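PDB 4OZU: coronin from Toxoplasma gondii, which probably binds actin filaments and is represented here by its WD40 domain, a seven-bladed beta-propeller. Local coordinates for residues P10-L15 with Y294-G299; Y16-K21 with S348-R353; A330-M335 with D362-A367. One frame throughout, in Å; residues are numbered along the deposited sequence.

Contact 1: P10-L15 with Y294-G299; sequences PLIKNL and YYQYHG
The join between two neighbouring blades of the propeller is made here by a peptide lead-in, Pro-10 to Leu-15, lying over strand 291-298 and held by Tyr-294, Gln-296 and His-298, alternate residues whose side chains rise from the same face of that strand. Gln-296 shows how one primary amide can bridge the donor and acceptor of a passing backbone. Its NE2 donates to Pro-10 O at 2.8 Å, approaching in the carbonyl plane, while the N-H of Ile-12 points nearly straight (167°) at its OE1, N to OE1 2.9 Å, but comes in from the side of the C=O, tilted from its plane. Both polar groups that flank Leu-11 are thus read by a single flat group, and three bonds, two across the contact and one from NE2 to Thr-279 O, hold the amide. With CG turned anti to the backbone N (chi1 -168°) and the chain extended beyond it, the amide reaches far enough to meet a backbone too distant for direct strand pairing. On one flank, Leu-11 lies over a face of the His-298 imidazole, its CA 4.2 Å from the ring centroid in a CH-pi contact, and its CD1 approaches CD2 of that ring at 3.7 Å. On the other, Tyr-294 OH donates to Leu-15 O at 2.9 Å; the carbonyl sits at the edge of the phenol ring, yet the hydroxyl stands well above the carbonyl plane, 40° out of it. Next to this bond, Leu-15 CD2 packs on Tyr-294 CE2 at 3.9 Å, and Met-281, Val-305 and Ile-332 add apolar cover to the leucine. The N-terminal segment thus packs, along a largely buried seam, against the blade adjoining the closing blade of a WD40 beta-propeller.

Contact 2: Y16-K21 with S348-R353; sequences YAEAWK and SFIVPR
A chi1 of 69° sets CG of Tyr-16 between its own backbone N and carbonyl carbon, folding the phenol back across the neighbouring strand and over Ile-350, while Ser-348, with OG anti to the carbonyl carbon (chi1 -72°), holds its hydroxyl up to the indole of Trp-20. These groups belong to the closure of the propeller, often called Velcro: strand 16-25, from the N-terminal end of the domain, pairs antiparallel with strand 343-350, from its C-terminal part, and so completes one blade from both ends of the chain. Tyr-16 with Ile-350 and Glu-18 with Ser-348 are hydrogen-bonded pairs, each joined by two backbone bonds, among them Tyr-16 N to Ile-350 O at 2.9 Å and Glu-18 N to Ser-348 O at 2.8 Å. Ala-17 and Phe-349 form the non-hydrogen-bonded pair between them. On the face that carries Tyr-16, CB of Ile-350 lies 4.1 Å from the ring centroid in a CH-pi contact, and its CG2 lies against the same ring face, 3.6 Å from Tyr-16 OH. Pro-352 comes at the edge of the same ring, its CB 3.9 Å from Tyr-16 CE1. Glu-18 lies extended beside this cluster, with OE1 near Ile-350 CD1. On the opposite face Ala-17 CB touches Phe-349 CE1 at 3.8 Å; the Phe-349 ring in turn makes an edge-to-face contact with Tyr-294 of the adjoining blade. A side-chain bond is added to the backbone ladder. Ser-348 OG, hydrogen-bonded also to Glu-331 and Arg-329, lies nearly in the plane of the Trp-20 indole and accepts the N-H of its NE1 at 2.8 Å, with an almost linear N-H...O angle of 169°.

Contact 3: A330-M335 with D362-A367; sequences AEIGRM and DLYPPA
Tyr-364 makes the tight part of this contact, which ties the loop after strand 343-350 to the start of strand 331-339 in the blade that closes the propeller. Its hydroxyl donates to Glu-331 O at 2.7 Å, and the carbonyl oxygen lies at the edge of the phenol, in the ring plane. At the acceptor, OH stands 60° out of the carbonyl plane, not on a lone pair. CG anti to the carbonyl carbon (chi1 -60°) sends the ring across to the strand, where it ends beside the classic bulge at which Ile-332 and Gly-333 both face Phe-349. The rest is looser. Ala-330 CB meets Leu-363 CD1 at 4.0 Å, and Ile-332 CG2 stays 4.5 Å from the Tyr-364 OH. At the more exposed margin Asp-362 makes no contact with 330-335. The carboxylate of Glu-331 is engaged apart from the tyrosine, by Ser-348 OG, by the backbone N of Asp-326 and, side-on, by Arg-334, whose NE reaches Glu-331 OE2 at 2.8 Å and whose NH2 meets the syn lone pair of Glu-331 OE1 at 3.0 Å.

The three contacts illustrate how a propeller ring is closed by several joints. Contact 2 zips up the last blade; contact 1, immediately before it on the N-terminal segment, fastens that blade to its neighbour; and contact 3 ties the following C-terminal loop onto it. Their centres lie about 15 Å apart for contacts 1 and 2, and about 12 Å for either of these with contact 3. Leu-15 and Ile-332 join contacts 1 and 3, CD1 to CD1 at 3.4 Å. Contacts 2 and 3 share polar ties: Ser-348 OG to Glu-331 OE2 at 2.6 Å, and the Arg-353 NH2 to Asp-362 OD2 salt bridge at 2.9 Å.

Contact 1: P10-L15 with Y294-G299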
ATOM      1  N   PRO A  10      12.998 -14.036   9.700  1.00 26.81           N
ATOM      2  CA  PRO A  10      14.458 -13.892   9.710  1.00 27.00           C
ATOM      3  C   PRO A  10      14.934 -12.531  10.190  1.00 31.14           C
ATOM      4  O   PRO A  10      14.262 -11.521   9.969  1.00 27.35           O
ATOM      5  CB  PRO A  10      14.836 -14.088   8.240  1.00 27.20           C
ATOM      6  CG  PRO A  10      13.653 -13.600   7.493  1.00 30.39           C
ATOM      7  CD  PRO A  10      12.448 -13.940   8.335  1.00 26.58           C
ATOM      8  N   LEU A  11      16.088 -12.516  10.848  1.00 28.15           N
ATOM      9  CA  LEU A  11      16.789 -11.277  11.123  1.00 27.28           C
ATOM     10  C   LEU A  11      17.496 -10.878   9.844  1.00 34.25           C
ATOM     11  O   LEU A  11      18.222 -11.686   9.262  1.00 31.27           O
ATOM     12  CB  LEU A  11      17.794 -11.443  12.265  1.00 33.36           C
ATOM     13  CG  LEU A  11      18.690 -10.229  12.520  1.00 36.17           C
ATOM     14  CD1 LEU A  11      17.881  -9.081  13.101  1.00 41.91           C
ATOM     15  CD2 LEU A  11      19.844 -10.600  13.433  1.00 43.46           C
ATOM     16  N   ILE A  12      17.279  -9.645   9.402  1.00 28.54           N
ATOM     17  CA  ILE A  12      17.869  -9.174   8.157  1.00 28.33           C
ATOM     18  C   ILE A  12      18.744  -7.958   8.415  1.00 25.96           C
ATOM     19  O   ILE A  12      18.247  -6.846   8.570  1.00 31.94           O
ATOM     20  CB  ILE A  12      16.791  -8.834   7.118  1.00 26.60           C
ATOM     21  CG1 ILE A  12      15.943 -10.075   6.831  1.00 26.25           C
ATOM     22  CG2 ILE A  12      17.440  -8.320   5.830  1.00 28.81           C
ATOM     23  CD1 ILE A  12      14.721  -9.824   5.974  1.00 27.42           C
ATOM     24  N   LYS A  13      20.055  -8.188   8.459  1.00 27.31           N
ATOM     25  CA  LYS A  13      21.021  -7.123   8.675  1.00 27.89           C
ATOM     26  C   LYS A  13      21.520  -6.545   7.359  1.00 32.23           C
ATOM     27  O   LYS A  13      22.039  -5.432   7.319  1.00 35.96           O
ATOM     28  CB  LYS A  13      22.209  -7.639   9.488  1.00 32.60           C
ATOM     29  CG  LYS A  13      21.928  -7.802  10.972  1.00 58.24           C
ATOM     30  CD  LYS A  13      23.187  -8.225  11.710  1.00 64.63           C
ATOM     31  CE  LYS A  13      23.033  -8.099  13.213  1.00 81.86           C
ATOM     32  NZ  LYS A  13      24.303  -8.426  13.919  1.00 89.59           N
ATOM     33  N   ASN A  14      21.359  -7.317   6.289  1.00 29.98           N
ATOM     34  CA  ASN A  14      21.865  -6.948   4.975  1.00 35.47           C
ATOM     35  C   ASN A  14      20.780  -7.110   3.932  1.00 30.03           C
ATOM     36  O   ASN A  14      20.171  -8.169   3.817  1.00 28.85           O
ATOM     37  CB  ASN A  14      23.071  -7.808   4.599  1.00 43.89           C
ATOM     38  CG  ASN A  14      24.140  -7.809   5.669  1.00 65.01           C
ATOM     39  OD1 ASN A  14      24.334  -8.804   6.369  1.00 51.93           O
ATOM     40  ND2 ASN A  14      24.844  -6.693   5.799  1.00 45.24           N
ATOM     41  N   LEU A  15      20.544  -6.048   3.175  1.00 27.46           N
ATOM     42  CA  LEU A  15      19.558  -6.064   2.110  1.00 27.95           C
ATOM     43  C   LEU A  15      19.943  -4.987   1.126  1.00 31.60           C
ATOM     44  O   LEU A  15      19.995  -3.817   1.489  1.00 29.36           O
ATOM     45  CB  LEU A  15      18.155  -5.822   2.659  1.00 22.91           C
ATOM     46  CG  LEU A  15      16.998  -6.057   1.697  1.00 24.42           C
ATOM     47  CD1 LEU A  15      16.783  -7.539   1.483  1.00 27.89           C
ATOM     48  CD2 LEU A  15      15.724  -5.400   2.222  1.00 26.47           C
ATOM     49  N   TYR A 294      15.331   1.950   4.038  1.00 24.24           N
ATOM     50  CA  TYR A 294      14.553   0.924   4.692  1.00 22.69           C
ATOM     51  C   TYR A 294      15.180   0.439   5.987  1.00 23.26           C
ATOM     52  O   TYR A 294      16.388   0.561   6.224  1.00 26.29           O
ATOM     53  CB  TYR A 294      14.322  -0.253   3.744  1.00 25.80           C
ATOM     54  CG  TYR A 294      15.478  -0.594   2.844  1.00 23.10           C
ATOM     55  CD1 TYR A 294      15.657   0.068   1.637  1.00 28.95           C
ATOM     56  CD2 TYR A 294      16.378  -1.604   3.180  1.00 21.35           C
ATOM     57  CE1 TYR A 294      16.712  -0.253   0.797  1.00 39.00           C
ATOM     58  CE2 TYR A 294      17.430  -1.927   2.346  1.00 27.54           C
ATOM     59  CZ  TYR A 294      17.590  -1.252   1.155  1.00 26.05           C
ATOM     60  OH  TYR A 294      18.641  -1.578   0.324  1.00 34.22           O
ATOM     61  N   TYR A 295      14.293  -0.101   6.814  1.00 21.91           N
ATOM     62  CA  TYR A 295      14.562  -0.523   8.174  1.00 26.22           C
ATOM     63  C   TYR A 295      14.001  -1.922   8.334  1.00 20.60           C
ATOM     64  O   TYR A 295      13.140  -2.328   7.548  1.00 24.09           O
ATOM     65  CB  TYR A 295      13.884   0.410   9.182  1.00 21.44           C
ATOM     66  CG  TYR A 295      14.224   1.869   9.029  1.00 24.44           C
ATOM     67  CD1 TYR A 295      13.614   2.653   8.060  1.00 29.96           C
ATOM     68  CD2 TYR A 295      15.148   2.467   9.867  1.00 26.31           C
ATOM     69  CE1 TYR A 295      13.930   3.997   7.928  1.00 26.76           C
ATOM     70  CE2 TYR A 295      15.472   3.802   9.744  1.00 27.04           C
ATOM     71  CZ  TYR A 295      14.864   4.561   8.773  1.00 30.03           C
ATOM     72  OH  TYR A 295      15.192   5.891   8.666  1.00 30.68           O
ATOM     73  N   GLN A 296      14.453  -2.651   9.347  1.00 24.80           N
ATOM     74  CA  GLN A 296      13.729  -3.846   9.762  1.00 21.65           C
ATOM     75  C   GLN A 296      13.155  -3.663  11.145  1.00 21.76           C
ATOM     76  O   GLN A 296      13.862  -3.293  12.076  1.00 21.69           O
ATOM     77  CB  GLN A 296      14.603  -5.097   9.754  1.00 25.86           C
ATOM     78  CG  GLN A 296      13.741  -6.345   9.906  1.00 22.09           C
ATOM     79  CD  GLN A 296      14.521  -7.628  10.057  1.00 23.07           C
ATOM     80  OE1 GLN A 296      15.630  -7.644  10.594  1.00 22.57           O
ATOM     81  NE2 GLN A 296      13.934  -8.725   9.587  1.00 23.64           N
ATOM     82  N   TYR A 297      11.860  -3.939  11.256  1.00 21.41           N
ATOM     83  CA  TYR A 297      11.176  -4.022  12.536  1.00 20.08           C
ATOM     84  C   TYR A 297      11.242  -5.476  12.967  1.00 22.54           C
ATOM     85  O   TYR A 297      10.610  -6.337  12.359  1.00 21.29           O
ATOM     86  CB  TYR A 297       9.739  -3.532  12.402  1.00 19.49           C
ATOM     87  CG  TYR A 297       8.958  -3.373  13.691  1.00 19.77           C
ATOM     88  CD1 TYR A 297       9.516  -2.760  14.800  1.00 21.43           C
ATOM     89  CD2 TYR A 297       7.632  -3.780  13.766  1.00 22.08           C
ATOM     90  CE1 TYR A 297       8.786  -2.599  15.968  1.00 26.05           C
ATOM     91  CE2 TYR A 297       6.900  -3.625  14.921  1.00 25.85           C
ATOM     92  CZ  TYR A 297       7.476  -3.031  16.014  1.00 23.04           C
ATOM     93  OH  TYR A 297       6.733  -2.869  17.155  1.00 28.28           O
ATOM     94  N   HIS A 298      12.041  -5.747  13.992  1.00 28.55           N
ATOM     95  CA  HIS A 298      12.325  -7.112  14.412  1.00 29.46           C
ATOM     96  C   HIS A 298      12.479  -7.156  15.918  1.00 26.78           C
ATOM     97  O   HIS A 298      13.194  -6.337  16.495  1.00 25.00           O
ATOM     98  CB  HIS A 298      13.595  -7.628  13.731  1.00 29.72           C
ATOM     99  CG  HIS A 298      13.865  -9.082  13.967  1.00 32.03           C
ATOM    100  ND1 HIS A 298      13.266 -10.080  13.227  1.00 35.01           N
ATOM    101  CD2 HIS A 298      14.676  -9.708  14.855  1.00 30.84           C
ATOM    102  CE1 HIS A 298      13.694 -11.257  13.652  1.00 26.87           C
ATOM    103  NE2 HIS A 298      14.549 -11.058  14.636  1.00 33.59           N
ATOM    104  N   GLY A 299      11.802  -8.101  16.557  1.00 29.49           N
ATOM    105  CA  GLY A 299      11.884  -8.230  17.998  1.00 32.85           C
ATOM    106  C   GLY A 299      11.398  -6.985  18.715  1.00 30.38           C
ATOM    107  O   GLY A 299      11.808  -6.719  19.840  1.00 35.70           O
TER

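Contact 2: Y16-K21 with S348-R353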
ATOM      1  N   TYR A  16      20.241  -5.370  -0.111  1.00 27.23           N
ATOM      2  CA  TYR A  16      20.679  -4.387  -1.089  1.00 36.33           C
ATOM      3  C   TYR A  16      19.651  -4.205  -2.192  1.00 30.97           C
ATOM      4  O   TYR A  16      18.931  -5.132  -2.568  1.00 27.98           O
ATOM      5  CB  TYR A  16      22.050  -4.768  -1.669  1.00 30.43           C
ATOM      6  CG  TYR A  16      22.092  -5.980  -2.566  1.00 27.58           C
ATOM      7  CD1 TYR A  16      22.372  -7.241  -2.051  1.00 29.41           C
ATOM      8  CD2 TYR A  16      21.910  -5.860  -3.937  1.00 36.70           C
ATOM      9  CE1 TYR A  16      22.445  -8.352  -2.876  1.00 31.07           C
ATOM     10  CE2 TYR A  16      21.976  -6.966  -4.769  1.00 46.38           C
ATOM     11  CZ  TYR A  16      22.246  -8.209  -4.232  1.00 33.58           C
ATOM     12  OH  TYR A  16      22.317  -9.316  -5.049  1.00 33.23           O
ATOM     13  N   ALA A  17      19.570  -2.973  -2.671  1.00 25.04           N
ATOM     14  CA  ALA A  17      18.660  -2.615  -3.742  1.00 25.00           C
ATOM     15  C   ALA A  17      19.361  -2.789  -5.084  1.00 27.89           C
ATOM     16  O   ALA A  17      20.471  -2.297  -5.269  1.00 30.42           O
ATOM     17  CB  ALA A  17      18.180  -1.186  -3.570  1.00 27.77           C
ATOM     18  N   GLU A  18      18.715  -3.495  -6.006  1.00 25.70           N
ATOM     19  CA  GLU A  18      19.258  -3.670  -7.356  1.00 26.76           C
ATOM     20  C   GLU A  18      18.217  -3.265  -8.396  1.00 26.53           C
ATOM     21  O   GLU A  18      17.177  -3.909  -8.536  1.00 32.07           O
ATOM     22  CB  GLU A  18      19.700  -5.115  -7.578  1.00 28.85           C
ATOM     23  CG  GLU A  18      20.283  -5.358  -8.960  1.00 31.73           C
ATOM     24  CD  GLU A  18      20.961  -6.708  -9.084  1.00 54.75           C
ATOM     25  OE1 GLU A  18      20.310  -7.733  -8.799  1.00 75.76           O
ATOM     26  OE2 GLU A  18      22.148  -6.738  -9.465  1.00 60.08           O
ATOM     27  N   ALA A  19      18.483  -2.166  -9.091  1.00 26.09           N
ATOM     28  CA  ALA A  19      17.633  -1.744 -10.192  1.00 30.15           C
ATOM     29  C   ALA A  19      17.814  -2.710 -11.359  1.00 29.28           C
ATOM     30  O   ALA A  19      18.935  -3.009 -11.745  1.00 31.41           O
ATOM     31  CB  ALA A  19      17.971  -0.321 -10.616  1.00 33.13           C
ATOM     32  N   TRP A  20      16.709  -3.202 -11.909  1.00 28.49           N
ATOM     33  CA  TRP A  20      16.766  -4.083 -13.070  1.00 33.47           C
ATOM     34  C   TRP A  20      17.359  -3.372 -14.280  1.00 33.75           C
ATOM     35  O   TRP A  20      17.177  -2.173 -14.457  1.00 27.81           O
ATOM     36  CB  TRP A  20      15.376  -4.587 -13.441  1.00 25.72           C
ATOM     37  CG  TRP A  20      14.761  -5.533 -12.468  1.00 27.36           C
ATOM     38  CD1 TRP A  20      15.020  -5.632 -11.132  1.00 28.12           C
ATOM     39  CD2 TRP A  20      13.767  -6.521 -12.762  1.00 25.41           C
ATOM     40  NE1 TRP A  20      14.241  -6.623 -10.573  1.00 25.05           N
ATOM     41  CE2 TRP A  20      13.466  -7.183 -11.553  1.00 28.75           C
ATOM     42  CE3 TRP A  20      13.101  -6.907 -13.928  1.00 26.31           C
ATOM     43  CZ2 TRP A  20      12.530  -8.211 -11.482  1.00 24.28           C
ATOM     44  CZ3 TRP A  20      12.172  -7.926 -13.853  1.00 28.24           C
ATOM     45  CH2 TRP A  20      11.894  -8.565 -12.640  1.00 27.22           C
ATOM     46  N   LYS A  21      18.046  -4.118 -15.132  1.00 28.09           N
ATOM     47  CA  LYS A  21      18.468  -3.567 -16.410  1.00 28.44           C
ATOM     48  C   LYS A  21      17.233  -3.382 -17.292  1.00 28.49           C
ATOM     49  O   LYS A  21      17.121  -2.405 -18.029  1.00 36.01           O
ATOM     50  CB  LYS A  21      19.503  -4.469 -17.081  1.00 29.47           C
ATOM     51  CG  LYS A  21      20.851  -4.476 -16.363  1.00 37.70           C
ATOM     52  CD  LYS A  21      21.579  -3.139 -16.503  1.00 53.99           C
ATOM     53  CE  LYS A  21      22.715  -2.994 -15.498  1.00 81.99           C
ATOM     54  NZ  LYS A  21      22.231  -2.919 -14.091  1.00101.27           N
ATOM     55  N   SER A 348      14.769  -4.512  -7.110  1.00 26.05           N
ATOM     56  CA  SER A 348      14.719  -5.671  -6.227  1.00 25.19           C
ATOM     57  C   SER A 348      15.423  -5.357  -4.912  1.00 23.37           C
ATOM     58  O   SER A 348      16.425  -4.646  -4.892  1.00 24.84           O
ATOM     59  CB  SER A 348      15.377  -6.894  -6.886  1.00 24.24           C
ATOM     60  OG  SER A 348      14.579  -7.420  -7.933  1.00 26.16           O
ATOM     61  N   PHE A 349      14.891  -5.894  -3.821  1.00 21.15           N
ATOM     62  CA  PHE A 349      15.568  -5.854  -2.532  1.00 24.73           C
ATOM     63  C   PHE A 349      15.936  -7.282  -2.162  1.00 24.88           C
ATOM     64  O   PHE A 349      15.067  -8.136  -1.946  1.00 25.70           O
ATOM     65  CB  PHE A 349      14.687  -5.179  -1.486  1.00 22.87           C
ATOM     66  CG  PHE A 349      14.287  -3.791  -1.885  1.00 24.67           C
ATOM     67  CD1 PHE A 349      15.122  -2.718  -1.630  1.00 28.03           C
ATOM     68  CD2 PHE A 349      13.109  -3.569  -2.574  1.00 25.53           C
ATOM     69  CE1 PHE A 349      14.770  -1.437  -2.024  1.00 29.79           C
ATOM     70  CE2 PHE A 349      12.750  -2.292  -2.969  1.00 28.13           C
ATOM     71  CZ  PHE A 349      13.585  -1.228  -2.697  1.00 23.71           C
ATOM     72  N   ILE A 350      17.241  -7.514  -2.124  1.00 24.34           N
ATOM     73  CA  ILE A 350      17.825  -8.848  -2.102  1.00 24.51           C
ATOM     74  C   ILE A 350      18.719  -9.033  -0.894  1.00 23.19           C
ATOM     75  O   ILE A 350      19.534  -8.170  -0.578  1.00 26.34           O
ATOM     76  CB  ILE A 350      18.640  -9.099  -3.392  1.00 27.23           C
ATOM     77  CG1 ILE A 350      17.703  -9.124  -4.598  1.00 25.91           C
ATOM     78  CG2 ILE A 350      19.395 -10.410  -3.320  1.00 27.80           C
ATOM     79  CD1 ILE A 350      18.385  -8.879  -5.904  1.00 28.10           C
ATOM     80  N   VAL A 351      18.559 -10.156  -0.207  1.00 29.96           N
ATOM     81  CA  VAL A 351      19.488 -10.530   0.852  1.00 29.90           C
ATOM     82  C   VAL A 351      20.721 -11.167   0.228  1.00 31.00           C
ATOM     83  O   VAL A 351      20.599 -12.170  -0.471  1.00 30.60           O
ATOM     84  CB  VAL A 351      18.855 -11.515   1.844  1.00 28.04           C
ATOM     85  CG1 VAL A 351      19.855 -11.898   2.933  1.00 31.37           C
ATOM     86  CG2 VAL A 351      17.594 -10.920   2.450  1.00 28.87           C
ATOM     87  N   PRO A 352      21.916 -10.597   0.477  1.00 32.61           N
ATOM     88  CA  PRO A 352      23.114 -11.200  -0.110  1.00 34.78           C
ATOM     89  C   PRO A 352      23.445 -12.525   0.551  1.00 32.76           C
ATOM     90  O   PRO A 352      23.530 -12.603   1.775  1.00 38.98           O
ATOM     91  CB  PRO A 352      24.206 -10.159   0.158  1.00 35.96           C
ATOM     92  CG  PRO A 352      23.739  -9.428   1.361  1.00 35.67           C
ATOM     93  CD  PRO A 352      22.238  -9.405   1.282  1.00 34.46           C
ATOM     94  N   ARG A 353      23.624 -13.554  -0.268  1.00 39.56           N
ATOM     95  CA  ARG A 353      23.968 -14.877   0.218  1.00 38.05           C
ATOM     96  C   ARG A 353      25.045 -15.462  -0.678  1.00 52.06           C
ATOM     97  O   ARG A 353      25.104 -15.154  -1.868  1.00 48.03           O
ATOM     98  CB  ARG A 353      22.732 -15.776   0.256  1.00 45.54           C
ATOM     99  CG  ARG A 353      21.744 -15.420   1.362  1.00 41.47           C
ATOM    100  CD  ARG A 353      22.270 -15.823   2.734  1.00 35.43           C
ATOM    101  NE  ARG A 353      21.428 -15.340   3.829  1.00 44.83           N
ATOM    102  CZ  ARG A 353      20.338 -15.955   4.282  1.00 59.03           C
ATOM    103  NH1 ARG A 353      19.919 -17.092   3.738  1.00 27.92           N
ATOM    104  NH2 ARG A 353      19.655 -15.423   5.285  1.00 37.21           N
TER

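Contact 3: A330-M335 with D362-A367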
ATOM      1  N   ALA A 330      16.652 -14.707  -3.920  1.00 23.90           N
ATOM      2  CA  ALA A 330      16.630 -14.183  -2.556  1.00 23.22           C
ATOM      3  C   ALA A 330      16.036 -12.781  -2.557  1.00 23.18           C
ATOM      4  O   ALA A 330      16.395 -11.933  -1.734  1.00 24.10           O
ATOM      5  CB  ALA A 330      18.025 -14.178  -1.940  1.00 25.74           C
ATOM      6  N   GLU A 331      15.122 -12.543  -3.492  1.00 28.23           N
ATOM      7  CA  GLU A 331      14.364 -11.298  -3.521  1.00 22.21           C
ATOM      8  C   GLU A 331      13.274 -11.349  -2.460  1.00 21.61           C
ATOM      9  O   GLU A 331      12.461 -12.269  -2.475  1.00 24.79           O
ATOM     10  CB  GLU A 331      13.740 -11.081  -4.903  1.00 20.67           C
ATOM     11  CG  GLU A 331      12.964  -9.779  -5.040  1.00 25.35           C
ATOM     12  CD  GLU A 331      12.260  -9.662  -6.377  1.00 29.10           C
ATOM     13  OE1 GLU A 331      11.462 -10.571  -6.714  1.00 25.05           O
ATOM     14  OE2 GLU A 331      12.504  -8.662  -7.091  1.00 26.33           O
ATOM     15  N   ILE A 332      13.236 -10.373  -1.551  1.00 24.68           N
ATOM     16  CA  ILE A 332      12.183 -10.357  -0.534  1.00 23.99           C
ATOM     17  C   ILE A 332      11.134  -9.276  -0.803  1.00 22.99           C
ATOM     18  O   ILE A 332      10.011  -9.354  -0.308  1.00 23.00           O
ATOM     19  CB  ILE A 332      12.758 -10.177   0.888  1.00 31.26           C
ATOM     20  CG1 ILE A 332      13.373  -8.796   1.081  1.00 47.46           C
ATOM     21  CG2 ILE A 332      13.785 -11.275   1.185  1.00 32.24           C
ATOM     22  CD1 ILE A 332      13.664  -8.482   2.527  1.00 71.60           C
ATOM     23  N   GLY A 333      11.504  -8.270  -1.586  1.00 20.10           N
ATOM     24  CA  GLY A 333      10.565  -7.240  -1.992  1.00 21.82           C
ATOM     25  C   GLY A 333      10.967  -6.635  -3.318  1.00 23.49           C
ATOM     26  O   GLY A 333      12.119  -6.778  -3.754  1.00 22.07           O
ATOM     27  N   ARG A 334      10.018  -5.978  -3.975  1.00 23.75           N
ATOM     28  CA  ARG A 334      10.312  -5.294  -5.230  1.00 20.80           C
ATOM     29  C   ARG A 334       9.470  -4.040  -5.374  1.00 19.55           C
ATOM     30  O   ARG A 334       8.242  -4.077  -5.256  1.00 20.68           O
ATOM     31  CB  ARG A 334      10.081  -6.220  -6.429  1.00 22.93           C
ATOM     32  CG  ARG A 334      10.646  -5.668  -7.732  1.00 22.87           C
ATOM     33  CD  ARG A 334      10.187  -6.474  -8.948  1.00 25.97           C
ATOM     34  NE  ARG A 334      10.337  -7.916  -8.758  1.00 23.67           N
ATOM     35  CZ  ARG A 334       9.697  -8.835  -9.477  1.00 24.90           C
ATOM     36  NH1 ARG A 334       8.874  -8.472 -10.455  1.00 24.21           N
ATOM     37  NH2 ARG A 334       9.882 -10.122  -9.226  1.00 25.86           N
ATOM     38  N   MET A 335      10.152  -2.928  -5.607  1.00 22.36           N
ATOM     39  CA  MET A 335       9.492  -1.666  -5.898  1.00 23.37           C
ATOM     40  C   MET A 335       9.390  -1.474  -7.403  1.00 21.41           C
ATOM     41  O   MET A 335      10.320  -1.790  -8.136  1.00 24.51           O
ATOM     42  CB  MET A 335      10.262  -0.505  -5.275  1.00 21.86           C
ATOM     43  CG  MET A 335       9.675   0.867  -5.553  1.00 28.25           C
ATOM     44  SD  MET A 335      10.810   2.188  -5.081  1.00 36.91           S
ATOM     45  CE  MET A 335      10.907   1.939  -3.315  1.00 93.50           C
ATOM     46  N   ASP A 362      15.217 -19.887   4.761  1.00 28.42           N
ATOM     47  CA  ASP A 362      15.060 -19.142   6.001  1.00 29.35           C
ATOM     48  C   ASP A 362      14.533 -17.728   5.769  1.00 27.60           C
ATOM     49  O   ASP A 362      14.154 -17.046   6.719  1.00 30.24           O
ATOM     50  CB  ASP A 362      16.389 -19.073   6.754  1.00 35.57           C
ATOM     51  CG  ASP A 362      17.442 -18.277   6.009  1.00 43.09           C
ATOM     52  OD1 ASP A 362      17.644 -18.532   4.803  1.00 36.88           O
ATOM     53  OD2 ASP A 362      18.063 -17.390   6.629  1.00 51.07           O
ATOM     54  N   LEU A 363      14.511 -17.283   4.515  1.00 27.10           N
ATOM     55  CA  LEU A 363      14.080 -15.917   4.212  1.00 25.51           C
ATOM     56  C   LEU A 363      12.584 -15.807   3.928  1.00 24.46           C
ATOM     57  O   LEU A 363      12.063 -14.701   3.774  1.00 20.95           O
ATOM     58  CB  LEU A 363      14.862 -15.371   3.019  1.00 23.05           C
ATOM     59  CG  LEU A 363      16.360 -15.146   3.233  1.00 24.16           C
ATOM     60  CD1 LEU A 363      16.979 -14.697   1.932  1.00 25.90           C
ATOM     61  CD2 LEU A 363      16.633 -14.126   4.339  1.00 25.07           C
ATOM     62  N   TYR A 364      11.894 -16.942   3.869  1.00 23.23           N
ATOM     63  CA  TYR A 364      10.503 -16.964   3.426  1.00 20.77           C
ATOM     64  C   TYR A 364       9.571 -17.673   4.400  1.00 22.04           C
ATOM     65  O   TYR A 364       9.237 -18.848   4.216  1.00 21.43           O
ATOM     66  CB  TYR A 364      10.420 -17.611   2.046  1.00 38.77           C
ATOM     67  CG  TYR A 364      11.223 -16.840   1.035  1.00 23.51           C
ATOM     68  CD1 TYR A 364      10.744 -15.651   0.502  1.00 21.70           C
ATOM     69  CD2 TYR A 364      12.478 -17.269   0.645  1.00 25.96           C
ATOM     70  CE1 TYR A 364      11.486 -14.929  -0.409  1.00 23.16           C
ATOM     71  CE2 TYR A 364      13.224 -16.553  -0.263  1.00 24.02           C
ATOM     72  CZ  TYR A 364      12.726 -15.384  -0.786  1.00 23.76           C
ATOM     73  OH  TYR A 364      13.478 -14.675  -1.692  1.00 25.71           O
ATOM     74  N   PRO A 365       9.135 -16.952   5.444  1.00 20.05           N
ATOM     75  CA  PRO A 365       8.063 -17.470   6.297  1.00 20.07           C
ATOM     76  C   PRO A 365       6.755 -17.553   5.522  1.00 22.24           C
ATOM     77  O   PRO A 365       6.666 -17.002   4.423  1.00 21.04           O
ATOM     78  CB  PRO A 365       7.966 -16.440   7.425  1.00 22.79           C
ATOM     79  CG  PRO A 365       9.230 -15.627   7.344  1.00 22.44           C
ATOM     80  CD  PRO A 365       9.633 -15.647   5.907  1.00 19.83           C
ATOM     81  N   PRO A 366       5.744 -18.222   6.091  1.00 25.61           N
ATOM     82  CA  PRO A 366       4.430 -18.306   5.444  1.00 25.71           C
ATOM     83  C   PRO A 366       3.892 -16.918   5.092  1.00 23.94           C
ATOM     84  O   PRO A 366       3.765 -16.056   5.962  1.00 22.88           O
ATOM     85  CB  PRO A 366       3.567 -18.997   6.497  1.00 24.25           C
ATOM     86  CG  PRO A 366       4.544 -19.774   7.331  1.00 25.73           C
ATOM     87  CD  PRO A 366       5.771 -18.927   7.383  1.00 27.01           C
ATOM     88  N   ALA A 367       3.610 -16.715   3.811  1.00 23.37           N
ATOM     89  CA  ALA A 367       3.238 -15.404   3.293  1.00 20.59           C
ATOM     90  C   ALA A 367       1.726 -15.254   3.262  1.00 24.00           C
ATOM     91  O   ALA A 367       1.015 -16.252   3.170  1.00 20.79           O
ATOM     92  CB  ALA A 367       3.808 -15.215   1.912  1.00 19.91           C
TER